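Local atomic coordinates of cysteine desulfurase (PDB entry 5B89), a protein that probably transfers sulfur from L-cysteine to a sulfur carrier, releasing L-alanine, with pyridoxal 5'-phosphate as its cofactor. Residues B[31-36]-B[45-50]; B[126-131]-B[153-158]; B[170-175]-B[203-208]; B[187-192]-B[335-340]; B[349-354]-B[412-417]. All blocks are in the same frame, centred on the assembly; numbering follows the deposited sequence.

Overall arrangement
Contacts 1, 2 and 4 are largely buried; contacts 3 and 5 lie nearer the surface and keep exposed residues at their margins. Contacts 2 and 3 touch and serve the same seven-stranded sheet: contact 2 pairs two parallel strands by backbone hydrogen bonds, whereas contact 3 joins the loops leading into two other strands, by small apolar groups, a lysine-glutamate contact and water. Contacts 4 and 5 also touch, and contact 4 links a loop beyond that sheet to the smaller C-terminal part that holds contact 5. Contact 5 is almost wholly aliphatic, contact 4 mixes apolar touches with a bridging water, and contact 1, beside the second subunit, is again aliphatic across its segments.

Contact 1 of 5, residues B[31-36]-B[45-50]; sequences IPLTNE and TSLTPK
At Ile31 a chi1 of -54° sets CG2 opposite the backbone N and CG1 opposite the carbonyl carbon, so the two branches part to serve different neighbours in 45-50. Leu47, whose CB points at 31-36, meets the CG2 branch: Ile31 CG2 lies 3.7 Å from Leu47 CB and 3.8 Å from Leu47 CD1, the two side chains meeting at a slant. The other branch meets the backbone of Pro49, with Ile31 CG1 3.9 Å from Pro49 CA. Leu47 is gripped from further sides as well, since its CD2 is 4.1 Å from Leu33 CD1, nearly at a right angle, and its CD1 is 4.1 Å from Thr34 CG2. Thr34 can offer that methyl because its OG1 turns back to Ile31 O, 2.8 Å away, a carbonyl that also accepts Thr34 N in the same turn. An alanine at Ile31 would keep neither branch and is likely to open a gap beside Leu47 and Pro49. Thr48 turns its side chain away from 31-36, and its OG1 bonds Arg64 of the second subunit; Leu33 also packs on Leu61 of that subunit. Pro49 is the N-cap residue of helix 50-62. The contact lies on a loop whose Thr45 and Ser46 bond His235 and Lys236 of the cofactor pocket, at the dimer interface of this fold-type I enzyme.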
# COMPACT_ATOMS: atom_id res chain seq x y z
N ILE B 31 10.21 -22.67 -5.66
CA ILE B 31 10.06 -21.56 -6.60
C ILE B 31 10.05 -22.08 -8.04
O ILE B 31 11.05 -22.26 -8.64
CB ILE B 31 11.21 -20.54 -6.42
CG1 ILE B 31 11.29 -20.10 -4.95
CG2 ILE B 31 10.98 -19.33 -7.29
CD1 ILE B 31 12.55 -19.36 -4.58
N PRO B 32 8.86 -22.28 -8.58
CA PRO B 32 8.78 -22.87 -9.89
C PRO B 32 9.45 -22.11 -10.96
O PRO B 32 10.02 -22.69 -11.93
CB PRO B 32 7.24 -22.82 -10.20
CG PRO B 32 6.63 -22.82 -8.89
CD PRO B 32 7.57 -22.21 -7.90
N LEU B 33 9.49 -20.77 -10.93
CA LEU B 33 10.21 -20.03 -11.95
C LEU B 33 11.71 -20.35 -12.09
O LEU B 33 12.22 -20.08 -13.15
CB LEU B 33 9.99 -18.51 -11.79
CG LEU B 33 8.68 -18.07 -12.40
CD1 LEU B 33 8.27 -16.64 -11.82
CD2 LEU B 33 8.79 -17.97 -13.92
N THR B 34 12.34 -20.87 -11.05
CA THR B 34 13.78 -21.23 -11.20
C THR B 34 13.97 -22.36 -12.15
O THR B 34 15.09 -22.51 -12.66
CB THR B 34 14.40 -21.59 -9.86
OG1 THR B 34 13.78 -22.74 -9.21
CG2 THR B 34 14.32 -20.36 -8.84
N ASN B 35 12.92 -23.08 -12.48
CA ASN B 35 13.00 -24.14 -13.47
C ASN B 35 12.85 -23.59 -14.84
O ASN B 35 13.08 -24.35 -15.83
CB ASN B 35 11.96 -25.23 -13.14
CG ASN B 35 12.25 -26.54 -13.84
OD1 ASN B 35 11.43 -27.03 -14.60
ND2 ASN B 35 13.45 -27.08 -13.62
N GLU B 36 12.42 -22.33 -15.00
CA GLU B 36 12.18 -21.77 -16.31
C GLU B 36 13.11 -20.69 -16.79
O GLU B 36 13.29 -20.52 -17.94
CB GLU B 36 10.78 -21.15 -16.37
CG GLU B 36 9.69 -21.98 -15.77
CD GLU B 36 9.40 -23.20 -16.57
OE1 GLU B 36 9.00 -24.19 -15.98
OE2 GLU B 36 9.55 -23.16 -17.77
N THR B 45 13.12 -7.09 -7.55
CA THR B 45 12.15 -7.80 -6.75
C THR B 45 12.59 -9.26 -6.68
O THR B 45 13.21 -9.72 -7.56
CB THR B 45 10.70 -7.65 -7.31
OG1 THR B 45 9.74 -7.80 -6.28
CG2 THR B 45 10.42 -8.64 -8.40
N SER B 46 12.28 -9.92 -5.61
CA SER B 46 12.60 -11.32 -5.51
C SER B 46 11.53 -12.20 -6.11
O SER B 46 10.48 -11.75 -6.38
CB SER B 46 12.76 -11.74 -4.04
OG SER B 46 11.59 -11.53 -3.30
N LEU B 47 11.86 -13.47 -6.31
CA LEU B 47 10.90 -14.47 -6.69
C LEU B 47 10.28 -14.88 -5.35
O LEU B 47 10.82 -14.66 -4.35
CB LEU B 47 11.57 -15.68 -7.35
CG LEU B 47 12.21 -15.33 -8.66
CD1 LEU B 47 12.84 -16.60 -9.24
CD2 LEU B 47 11.17 -14.79 -9.61
N THR B 48 9.11 -15.45 -5.39
CA THR B 48 8.33 -15.74 -4.21
C THR B 48 8.10 -17.24 -4.01
O THR B 48 7.59 -17.85 -4.85
CB THR B 48 6.96 -15.02 -4.35
OG1 THR B 48 7.15 -13.65 -4.70
CG2 THR B 48 6.14 -15.13 -3.09
N PRO B 49 8.49 -17.77 -2.88
CA PRO B 49 8.31 -19.22 -2.64
C PRO B 49 6.83 -19.55 -2.45
O PRO B 49 6.04 -18.81 -1.89
CB PRO B 49 9.09 -19.44 -1.36
CG PRO B 49 9.66 -18.16 -0.94
CD PRO B 49 9.22 -17.07 -1.83
N LYS B 50 6.53 -20.80 -2.76
CA LYS B 50 5.15 -21.28 -2.58
C LYS B 50 4.61 -21.15 -1.25
O LYS B 50 3.45 -20.80 -1.06
CB LYS B 50 5.05 -22.74 -3.06
CG LYS B 50 5.08 -22.81 -4.52
CD LYS B 50 5.18 -24.28 -5.01
CE LYS B 50 4.05 -25.14 -4.49
NZ LYS B 50 2.83 -24.90 -5.28

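Contact 2 of 5, residues B[126-131]-B[153-158]; sequences KIVTTP and EFIEGD
Thr129 and Phe154 run next to one another in the same direction from paired strands, with Thr129 CG2 3.5 Å from Phe154 CE1, an oblique approach. The ring edge itself faces Thr130 O, near the ring plane and 3.6 Å from Phe154 CD1. With chi1 at -174°, Thr129 turns OG1 opposite its backbone N and on to Ala179 O of the next strand, which leaves the methyl for the phenylalanine. On the face carrying Val128, that side chain crosses Ile155, just past the strand, nearly at right angles, with Val128 CG1 3.6 Å from Ile155 CG1. The backbones are in parallel register, sewn by Glu153 N to Ile127 O, Thr129 N to Glu153 O and Ile155 N to Thr129 O, each 2.9 Å. Strands 126-129 and 151-154 are joined through helix 139-148 in a beta-alpha-beta crossover, and 151-154 is the outermost strand within this chain. Lys126 slants across Glu153, its CD 3.7 Å from Glu153 CD, while a water links Lys126 NZ to Glu153 OE1; the ammonium also bonds the carbonyls of Lys171 and Lys173. Pro131 closes the far end, CD 3.3 Å from Ile155 O.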
# COMPACT_ATOMS: atom_id res chain seq x y z
N LYS B 126 20.82 21.36 8.52
CA LYS B 126 21.51 20.50 7.62
C LYS B 126 21.06 19.06 7.63
O LYS B 126 20.90 18.50 8.65
CB LYS B 126 23.01 20.54 7.98
CG LYS B 126 23.94 19.71 7.12
CD LYS B 126 25.41 20.00 7.35
CE LYS B 126 25.82 19.80 8.76
NZ LYS B 126 27.28 19.78 8.87
N ILE B 127 20.93 18.52 6.43
CA ILE B 127 20.61 17.11 6.21
C ILE B 127 21.79 16.53 5.45
O ILE B 127 22.22 17.12 4.56
CB ILE B 127 19.35 16.92 5.41
CG1 ILE B 127 18.15 17.36 6.22
CG2 ILE B 127 19.12 15.44 5.07
CD1 ILE B 127 16.91 17.47 5.40
N VAL B 128 22.28 15.38 5.88
CA VAL B 128 23.43 14.71 5.23
C VAL B 128 22.94 13.37 4.65
O VAL B 128 22.29 12.65 5.37
CB VAL B 128 24.56 14.52 6.15
CG1 VAL B 128 25.73 13.73 5.57
CG2 VAL B 128 25.03 15.89 6.70
N THR B 129 23.38 13.07 3.43
CA THR B 129 23.14 11.76 2.86
C THR B 129 24.35 11.36 2.05
O THR B 129 25.35 12.00 2.09
CB THR B 129 21.83 11.80 2.10
OG1 THR B 129 21.51 10.48 1.66
CG2 THR B 129 21.96 12.58 0.83
N THR B 130 24.25 10.25 1.32
CA THR B 130 25.33 9.77 0.42
C THR B 130 25.06 10.28 -0.98
O THR B 130 23.95 10.53 -1.36
CB THR B 130 25.52 8.24 0.43
OG1 THR B 130 24.59 7.63 -0.48
CG2 THR B 130 25.40 7.63 1.73
N PRO B 131 26.06 10.20 -1.84
CA PRO B 131 25.83 10.56 -3.22
C PRO B 131 25.36 9.40 -4.02
O PRO B 131 25.28 9.54 -5.19
CB PRO B 131 27.21 10.93 -3.73
CG PRO B 131 28.14 10.19 -2.88
CD PRO B 131 27.48 9.99 -1.55
N GLU B 153 23.70 18.13 2.22
CA GLU B 153 25.07 17.82 1.92
C GLU B 153 25.24 16.34 1.66
O GLU B 153 24.53 15.49 2.21
CB GLU B 153 25.93 18.29 3.03
CG GLU B 153 25.90 19.84 2.98
CD GLU B 153 26.84 20.53 3.96
OE1 GLU B 153 27.79 19.87 4.49
OE2 GLU B 153 26.56 21.76 4.20
N PHE B 154 26.28 16.00 0.96
CA PHE B 154 26.56 14.66 0.57
C PHE B 154 27.92 14.24 1.00
O PHE B 154 28.96 14.98 0.70
CB PHE B 154 26.51 14.58 -0.97
CG PHE B 154 25.20 14.96 -1.53
CD1 PHE B 154 24.10 14.08 -1.49
CD2 PHE B 154 25.00 16.23 -1.93
CE1 PHE B 154 22.89 14.46 -1.91
CE2 PHE B 154 23.79 16.63 -2.39
CZ PHE B 154 22.72 15.76 -2.39
N ILE B 155 28.04 13.11 1.66
CA ILE B 155 29.33 12.61 2.12
C ILE B 155 30.20 12.29 0.91
O ILE B 155 29.70 11.83 -0.05
CB ILE B 155 29.16 11.31 2.95
CG1 ILE B 155 28.34 11.63 4.17
CG2 ILE B 155 30.47 10.70 3.39
CD1 ILE B 155 27.73 10.46 4.88
N GLU B 156 31.49 12.54 0.99
CA GLU B 156 32.35 12.25 -0.13
C GLU B 156 32.60 10.78 -0.25
O GLU B 156 32.67 10.09 0.71
CB GLU B 156 33.70 13.00 -0.01
CG GLU B 156 33.52 14.50 -0.07
CD GLU B 156 34.82 15.25 -0.15
OE1 GLU B 156 35.86 14.62 0.03
OE2 GLU B 156 34.79 16.47 -0.35
N GLY B 157 32.81 10.34 -1.47
CA GLY B 157 33.14 8.97 -1.71
C GLY B 157 33.71 8.76 -3.09
O GLY B 157 33.70 9.62 -3.88
N ASP B 158 34.18 7.55 -3.32
CA ASP B 158 34.80 7.16 -4.56
C ASP B 158 33.86 6.51 -5.57
O ASP B 158 32.71 6.38 -5.32
CB ASP B 158 36.07 6.36 -4.29
CG ASP B 158 35.81 4.97 -3.81
OD1 ASP B 158 34.71 4.48 -3.95
OD2 ASP B 158 36.70 4.37 -3.28
O HOH W 1 29.11 20.02 6.58

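Contact 3 of 5, residues B[170-175]-B[203-208]; sequences KKIKGA and EGAIFV
Ile172 and Ala175 give the apolar side of this contact, both touching Ala205, whose CB points at their segment. Ile172 CG2 comes within 4.3 Å of Ala205 CB, and the two alanine methyls, Ala175 CB and Ala205 CB, stand 4.4 Å apart. Ala205 CB also sits 3.4 Å from Ala175 O. The carboxylate of Glu203 meets the carbon part of Lys173, not its ammonium. Glu203 is bent at chi2 (-58°), which swings its carboxylate across the base of Lys173: Glu203 OE1 is 3.8 Å from Lys173 CG, and the ammonium itself stays beyond salt-bridge range. Water carries the polar links. One molecule lies between Gly174 N and both Glu203 O and Glu203 OE1, at 3.1 Å from Gly174 N; a second spans Ala175 O and Glu203 O, 2.8 Å from each. Glu203 O is therefore approached by both waters at the more open side of the contact. Backbone turns shape the two segments: Ile172 to Ala175 form a type II beta turn closed by Ala175 N to Ile172 O, and Gly204 takes the positive phi of a Schellman motif ending helix 193-203. Ile172 packs on Ile199 of that helix and on Val178. The helix ends 165-172 and 193-203 thus come together just before each leads into its parallel strand, 177-181 or 206-210, at alpha-to-beta junctions of the alternating alpha/beta fold of the large domain in fold-type I pyridoxal phosphate enzymes.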
# COMPACT_ATOMS: atom_id res chain seq x y z
N LYS B 170 32.97 14.85 9.62
CA LYS B 170 32.90 16.27 9.46
C LYS B 170 31.55 16.75 9.07
O LYS B 170 31.08 17.68 9.61
CB LYS B 170 33.91 16.77 8.44
CG LYS B 170 35.30 16.61 8.91
CD LYS B 170 36.36 16.78 7.84
CE LYS B 170 37.73 16.63 8.50
NZ LYS B 170 38.90 16.37 7.63
N LYS B 171 30.93 16.09 8.10
CA LYS B 171 29.64 16.51 7.65
C LYS B 171 28.52 16.26 8.65
O LYS B 171 27.63 17.04 8.72
CB LYS B 171 29.30 15.80 6.36
CG LYS B 171 30.21 16.16 5.19
CD LYS B 171 29.39 16.68 4.06
CE LYS B 171 30.23 17.40 3.03
NZ LYS B 171 31.11 16.48 2.28
N ILE B 172 28.62 15.18 9.40
CA ILE B 172 27.51 14.77 10.30
C ILE B 172 27.51 15.67 11.57
O ILE B 172 26.47 15.90 12.16
CB ILE B 172 27.59 13.31 10.67
CG1 ILE B 172 27.32 12.49 9.37
CG2 ILE B 172 26.62 12.93 11.76
CD1 ILE B 172 27.60 11.01 9.57
N LYS B 173 28.69 16.20 11.94
CA LYS B 173 28.75 17.18 13.07
C LYS B 173 27.87 18.37 12.70
O LYS B 173 27.97 18.96 11.64
CB LYS B 173 30.22 17.59 13.32
CG LYS B 173 30.34 18.67 14.43
CD LYS B 173 31.74 19.31 14.41
CE LYS B 173 31.88 20.42 15.46
NZ LYS B 173 31.58 19.94 16.84
N GLY B 174 26.92 18.68 13.60
CA GLY B 174 25.98 19.76 13.32
C GLY B 174 24.80 19.41 12.43
O GLY B 174 24.02 20.27 12.12
N ALA B 175 24.71 18.14 11.95
CA ALA B 175 23.58 17.82 11.13
C ALA B 175 22.31 17.56 11.99
O ALA B 175 22.44 16.96 13.03
CB ALA B 175 23.90 16.54 10.35
N GLU B 203 26.83 12.78 17.54
CA GLU B 203 26.59 14.13 17.19
C GLU B 203 25.18 14.67 17.41
O GLU B 203 24.93 15.85 17.11
CB GLU B 203 27.06 14.38 15.74
CG GLU B 203 28.57 14.08 15.51
CD GLU B 203 29.55 14.87 16.39
OE1 GLU B 203 29.15 15.99 16.85
OE2 GLU B 203 30.71 14.34 16.56
N GLY B 204 24.28 13.82 17.91
CA GLY B 204 22.88 14.26 18.10
C GLY B 204 22.07 14.42 16.82
O GLY B 204 21.07 15.13 16.83
N ALA B 205 22.41 13.72 15.70
CA ALA B 205 21.66 13.77 14.47
C ALA B 205 20.65 12.59 14.47
O ALA B 205 21.01 11.49 14.88
CB ALA B 205 22.62 13.59 13.28
N ILE B 206 19.48 12.83 13.93
CA ILE B 206 18.50 11.75 13.68
C ILE B 206 19.11 10.85 12.55
O ILE B 206 19.60 11.41 11.59
CB ILE B 206 17.19 12.29 13.29
CG1 ILE B 206 16.59 13.09 14.47
CG2 ILE B 206 16.23 11.13 12.82
CD1 ILE B 206 15.44 13.94 14.04
N PHE B 207 19.05 9.54 12.75
CA PHE B 207 19.62 8.57 11.78
C PHE B 207 18.50 7.72 11.07
O PHE B 207 17.83 7.00 11.78
CB PHE B 207 20.62 7.71 12.51
CG PHE B 207 21.56 6.92 11.57
CD1 PHE B 207 22.29 7.57 10.58
CD2 PHE B 207 21.66 5.55 11.73
CE1 PHE B 207 23.15 6.80 9.77
CE2 PHE B 207 22.47 4.80 10.94
CZ PHE B 207 23.24 5.41 9.98
N VAL B 208 18.46 7.89 9.81
CA VAL B 208 17.48 7.20 8.94
C VAL B 208 18.21 6.23 8.03
O VAL B 208 19.14 6.63 7.32
CB VAL B 208 16.75 8.21 8.14
CG1 VAL B 208 15.67 7.58 7.22
CG2 VAL B 208 16.08 9.32 8.95
O HOH W 2 27.15 17.64 16.46
O HOH W 3 24.09 17.59 15.15

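Contact 4 of 5, residues B[187-192]-B[335-340]; sequences LGVIHE and YGPRNL
Leu187 and Val189, in the loop that follows strand 177-181, meet Tyr335, Gly336 and Pro337 of a loop in the C-terminal part, a joint between the large cofactor-binding domain and the smaller one in this fold-type I enzyme. Leu187 reaches over with one branch, its CD2 lying 4.0 Å from Tyr335 CB and equally far from Gly336 N, the two side chains meeting at a slant. Val189 has chi1 at 51°, which puts CG2 opposite the backbone N and against the CG corner of the proline: Val189 CG2 is 3.8 Å from Pro337 CG, and Val189 CB is as close to Pro337 CD, the side chains crossing nearly at right angles. Beside them the backbones run close, with Gly336 CA 3.6 Å from Leu187 O; with no side chain on Gly336 the oxygen can come this near. One water sits between the two loops, 2.9 Å from Leu187 O and 2.7 Å from Tyr335 O. Gly336 O takes Arg338 NH1 from within the same loop, at 2.9 Å, tilted from the carbonyl plane. The Tyr335 hydroxyl bonds Asn350 ND2. Around the joint, Leu187 packs on Val380 and Leu384 of helix 378-384, Tyr335 touches Leu384 as well, and Gly188 and Ile190 bond by backbone to Ala344 and Lys342, in the run that leads into strand 346-349.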
# COMPACT_ATOMS: atom_id res chain seq x y z
N LEU B 187 25.40 -0.01 -7.34
CA LEU B 187 26.73 -0.45 -7.14
C LEU B 187 26.99 -1.67 -6.29
O LEU B 187 28.00 -2.35 -6.43
CB LEU B 187 27.61 0.66 -6.47
CG LEU B 187 27.64 1.94 -7.26
CD1 LEU B 187 28.27 3.08 -6.45
CD2 LEU B 187 28.53 1.71 -8.50
N GLY B 188 26.04 -2.04 -5.41
CA GLY B 188 26.25 -3.12 -4.49
C GLY B 188 27.16 -2.88 -3.30
O GLY B 188 27.39 -3.75 -2.50
N VAL B 189 27.57 -1.63 -3.15
CA VAL B 189 28.34 -1.31 -1.95
C VAL B 189 27.54 -1.50 -0.64
O VAL B 189 26.36 -1.04 -0.62
CB VAL B 189 28.96 0.12 -1.98
CG1 VAL B 189 27.99 1.21 -2.31
CG2 VAL B 189 29.78 0.36 -0.74
N ILE B 190 28.16 -2.14 0.31
CA ILE B 190 27.64 -2.21 1.69
C ILE B 190 28.28 -1.11 2.47
O ILE B 190 29.45 -1.24 2.78
CB ILE B 190 27.85 -3.58 2.35
CG1 ILE B 190 27.35 -4.78 1.41
CG2 ILE B 190 27.12 -3.65 3.72
CD1 ILE B 190 27.75 -6.10 1.91
N HIS B 191 27.55 -0.09 2.85
CA HIS B 191 28.15 0.96 3.67
C HIS B 191 28.33 0.58 5.12
O HIS B 191 27.73 -0.32 5.60
CB HIS B 191 27.29 2.20 3.57
CG HIS B 191 27.27 2.80 2.21
ND1 HIS B 191 26.11 3.08 1.52
CD2 HIS B 191 28.27 3.15 1.39
CE1 HIS B 191 26.41 3.60 0.36
NE2 HIS B 191 27.71 3.65 0.26
N GLU B 192 29.23 1.29 5.79
CA GLU B 192 29.53 1.08 7.19
C GLU B 192 28.47 1.74 8.02
O GLU B 192 28.71 2.66 8.72
CB GLU B 192 30.92 1.63 7.52
CG GLU B 192 31.97 1.08 6.56
CD GLU B 192 32.17 1.91 5.25
OE1 GLU B 192 31.32 2.69 4.80
OE2 GLU B 192 33.24 1.72 4.66
N TYR B 335 31.36 -2.66 -11.73
CA TYR B 335 31.34 -1.57 -10.80
C TYR B 335 31.18 -1.97 -9.36
O TYR B 335 30.87 -3.07 -9.05
CB TYR B 335 30.28 -0.55 -11.23
CG TYR B 335 30.35 -0.17 -12.70
CD1 TYR B 335 31.21 0.79 -13.13
CD2 TYR B 335 29.55 -0.77 -13.64
CE1 TYR B 335 31.30 1.12 -14.47
CE2 TYR B 335 29.65 -0.46 -14.97
CZ TYR B 335 30.52 0.50 -15.38
OH TYR B 335 30.61 0.84 -16.68
N GLY B 336 31.46 -1.03 -8.50
CA GLY B 336 31.38 -1.30 -7.09
C GLY B 336 32.68 -1.76 -6.48
O GLY B 336 33.68 -1.84 -7.07
N PRO B 337 32.56 -2.04 -5.14
CA PRO B 337 33.78 -2.41 -4.43
C PRO B 337 34.50 -3.68 -4.85
O PRO B 337 33.93 -4.67 -5.05
CB PRO B 337 33.34 -2.53 -2.97
CG PRO B 337 32.19 -1.65 -2.86
CD PRO B 337 31.44 -1.92 -4.10
N ARG B 338 35.81 -3.59 -4.91
CA ARG B 338 36.65 -4.73 -5.19
C ARG B 338 36.84 -5.60 -3.98
O ARG B 338 37.08 -6.72 -4.13
CB ARG B 338 38.03 -4.28 -5.63
CG ARG B 338 38.21 -4.07 -7.08
CD ARG B 338 37.08 -3.32 -7.68
NE ARG B 338 37.02 -3.60 -9.08
CZ ARG B 338 36.09 -3.21 -9.93
NH1 ARG B 338 35.04 -2.42 -9.61
NH2 ARG B 338 36.25 -3.63 -11.14
N ASN B 339 36.79 -5.03 -2.78
CA ASN B 339 36.79 -5.75 -1.62
C ASN B 339 35.39 -6.43 -1.50
O ASN B 339 34.40 -5.75 -1.11
CB ASN B 339 37.00 -4.87 -0.36
CG ASN B 339 36.94 -5.60 0.86
OD1 ASN B 339 36.77 -6.80 0.96
ND2 ASN B 339 37.09 -4.85 1.97
N LEU B 340 35.31 -7.71 -1.78
CA LEU B 340 34.01 -8.37 -1.81
C LEU B 340 33.41 -8.46 -0.48
O LEU B 340 32.21 -8.74 -0.39
CB LEU B 340 34.03 -9.75 -2.53
CG LEU B 340 34.51 -9.60 -4.00
CD1 LEU B 340 34.46 -10.98 -4.65
CD2 LEU B 340 33.79 -8.60 -4.85
O HOH W 4 28.38 -4.04 -8.79

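Contact 5 of 5, residues B[349-354]-B[412-417]; sequences FNVPGL and ELVKGL
Leu354 meets Leu413 and Leu417 with the outer half of its side chain. Its CB points at the helix end, and chi1 of -73° carries CG opposite the carbonyl carbon, to 3.5 Å from Leu417 CD2. Beyond the fork, Leu354 CD1 touches both leucines: Leu417 CD2 and Leu413 CD2, the latter 3.6 Å away. Leu354 CD2 stays on the Leu417 side, 4.0 Å from Leu417 CD2, so that one methyl of Leu417 is in touch with CG and both methyls of Leu354. Leu354 and Leu413 run alongside one another, head to tail, while Leu417 comes across at a slant. A type II beta turn from Val351 to Leu354, closed by Leu354 N to Val351 O, brings Val351 to the same surface. The patch joins the last turn of helix 400-415 and Leu417 just beyond it to the link between strand 346-349 and helix 356-365, in the small C-terminal alpha/beta domain. Val351 CG1 lies 3.8 Å from Leu417 CD1 and 4.0 Å from Leu413 CD2, with Val414 CG2 a looser neighbour at 4.4 Å. Replacing Leu354 by an alanine would probably leave Leu413 CD2 with only Val351 against it from this loop, and the exposed Leu417, its CD2 without its closest partners here, freer to turn. Val359 of helix 356-365 packs on both Val351 and Leu354, and Ile362 of that helix touches Leu413.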
# COMPACT_ATOMS: atom_id res chain seq x y z
N PHE B 349 27.63 -3.98 -14.49
CA PHE B 349 28.67 -4.05 -15.48
C PHE B 349 28.21 -3.43 -16.78
O PHE B 349 27.09 -3.05 -16.94
CB PHE B 349 29.11 -5.51 -15.73
CG PHE B 349 28.02 -6.42 -16.23
CD1 PHE B 349 27.15 -6.98 -15.37
CD2 PHE B 349 27.93 -6.77 -17.56
CE1 PHE B 349 26.15 -7.80 -15.80
CE2 PHE B 349 26.94 -7.59 -18.01
CZ PHE B 349 26.05 -8.12 -17.13
N ASN B 350 29.16 -3.33 -17.70
CA ASN B 350 28.88 -2.84 -19.04
C ASN B 350 29.78 -3.56 -20.04
O ASN B 350 30.82 -3.98 -19.73
CB ASN B 350 29.10 -1.34 -19.20
CG ASN B 350 27.87 -0.52 -18.92
OD1 ASN B 350 26.82 -0.78 -19.41
ND2 ASN B 350 28.03 0.48 -18.13
N VAL B 351 29.28 -3.66 -21.25
CA VAL B 351 30.06 -4.23 -22.35
C VAL B 351 30.44 -3.08 -23.28
O VAL B 351 29.59 -2.44 -23.78
CB VAL B 351 29.29 -5.30 -23.13
CG1 VAL B 351 30.16 -5.81 -24.27
CG2 VAL B 351 28.89 -6.44 -22.23
N PRO B 352 31.73 -2.82 -23.43
CA PRO B 352 32.20 -1.68 -24.28
C PRO B 352 31.66 -1.81 -25.68
O PRO B 352 31.66 -2.92 -26.23
CB PRO B 352 33.69 -1.84 -24.26
CG PRO B 352 33.99 -2.51 -22.98
CD PRO B 352 32.86 -3.55 -22.84
N GLY B 353 31.07 -0.74 -26.19
CA GLY B 353 30.42 -0.80 -27.50
C GLY B 353 28.95 -1.09 -27.60
O GLY B 353 28.38 -0.93 -28.66
N LEU B 354 28.31 -1.50 -26.49
CA LEU B 354 26.95 -1.94 -26.46
C LEU B 354 26.16 -1.23 -25.36
O LEU B 354 26.63 -1.13 -24.24
CB LEU B 354 26.88 -3.45 -26.17
CG LEU B 354 27.31 -4.39 -27.28
CD1 LEU B 354 26.93 -5.80 -26.80
CD2 LEU B 354 26.60 -4.09 -28.59
N GLU B 412 30.18 -15.61 -25.35
CA GLU B 412 29.71 -15.63 -26.71
C GLU B 412 29.37 -14.21 -27.17
O GLU B 412 29.82 -13.80 -28.28
CB GLU B 412 28.55 -16.60 -26.76
CG GLU B 412 27.70 -16.80 -28.03
CD GLU B 412 26.70 -17.99 -27.86
OE1 GLU B 412 26.38 -18.35 -26.68
OE2 GLU B 412 26.24 -18.57 -28.88
N LEU B 413 28.73 -13.39 -26.33
CA LEU B 413 28.45 -12.05 -26.69
C LEU B 413 29.68 -11.26 -27.00
O LEU B 413 29.69 -10.56 -27.96
CB LEU B 413 27.63 -11.40 -25.56
CG LEU B 413 27.10 -10.00 -25.70
CD1 LEU B 413 26.10 -9.84 -24.57
CD2 LEU B 413 28.12 -8.94 -25.57
N VAL B 414 30.63 -11.28 -26.11
CA VAL B 414 31.86 -10.50 -26.26
C VAL B 414 32.64 -10.95 -27.52
O VAL B 414 33.04 -10.14 -28.32
CB VAL B 414 32.68 -10.60 -24.96
CG1 VAL B 414 34.09 -10.05 -25.10
CG2 VAL B 414 31.92 -9.84 -23.84
N LYS B 415 32.79 -12.27 -27.68
CA LYS B 415 33.43 -12.78 -28.95
C LYS B 415 32.69 -12.42 -30.21
O LYS B 415 33.28 -12.28 -31.27
CB LYS B 415 33.54 -14.31 -28.80
CG LYS B 415 34.59 -14.71 -27.78
CD LYS B 415 34.56 -16.19 -27.48
CE LYS B 415 35.79 -16.52 -26.67
NZ LYS B 415 36.11 -17.94 -26.24
N GLY B 416 31.39 -12.28 -30.14
CA GLY B 416 30.61 -11.84 -31.28
C GLY B 416 30.63 -10.37 -31.64
O GLY B 416 29.98 -10.02 -32.61
N LEU B 417 31.34 -9.50 -30.91
CA LEU B 417 31.20 -8.03 -31.13
C LEU B 417 31.70 -7.57 -32.52
O LEU B 417 32.90 -7.48 -32.74
CB LEU B 417 31.86 -7.23 -30.01
CG LEU B 417 31.07 -7.24 -28.68
CD1 LEU B 417 31.96 -6.80 -27.51
CD2 LEU B 417 29.85 -6.36 -28.73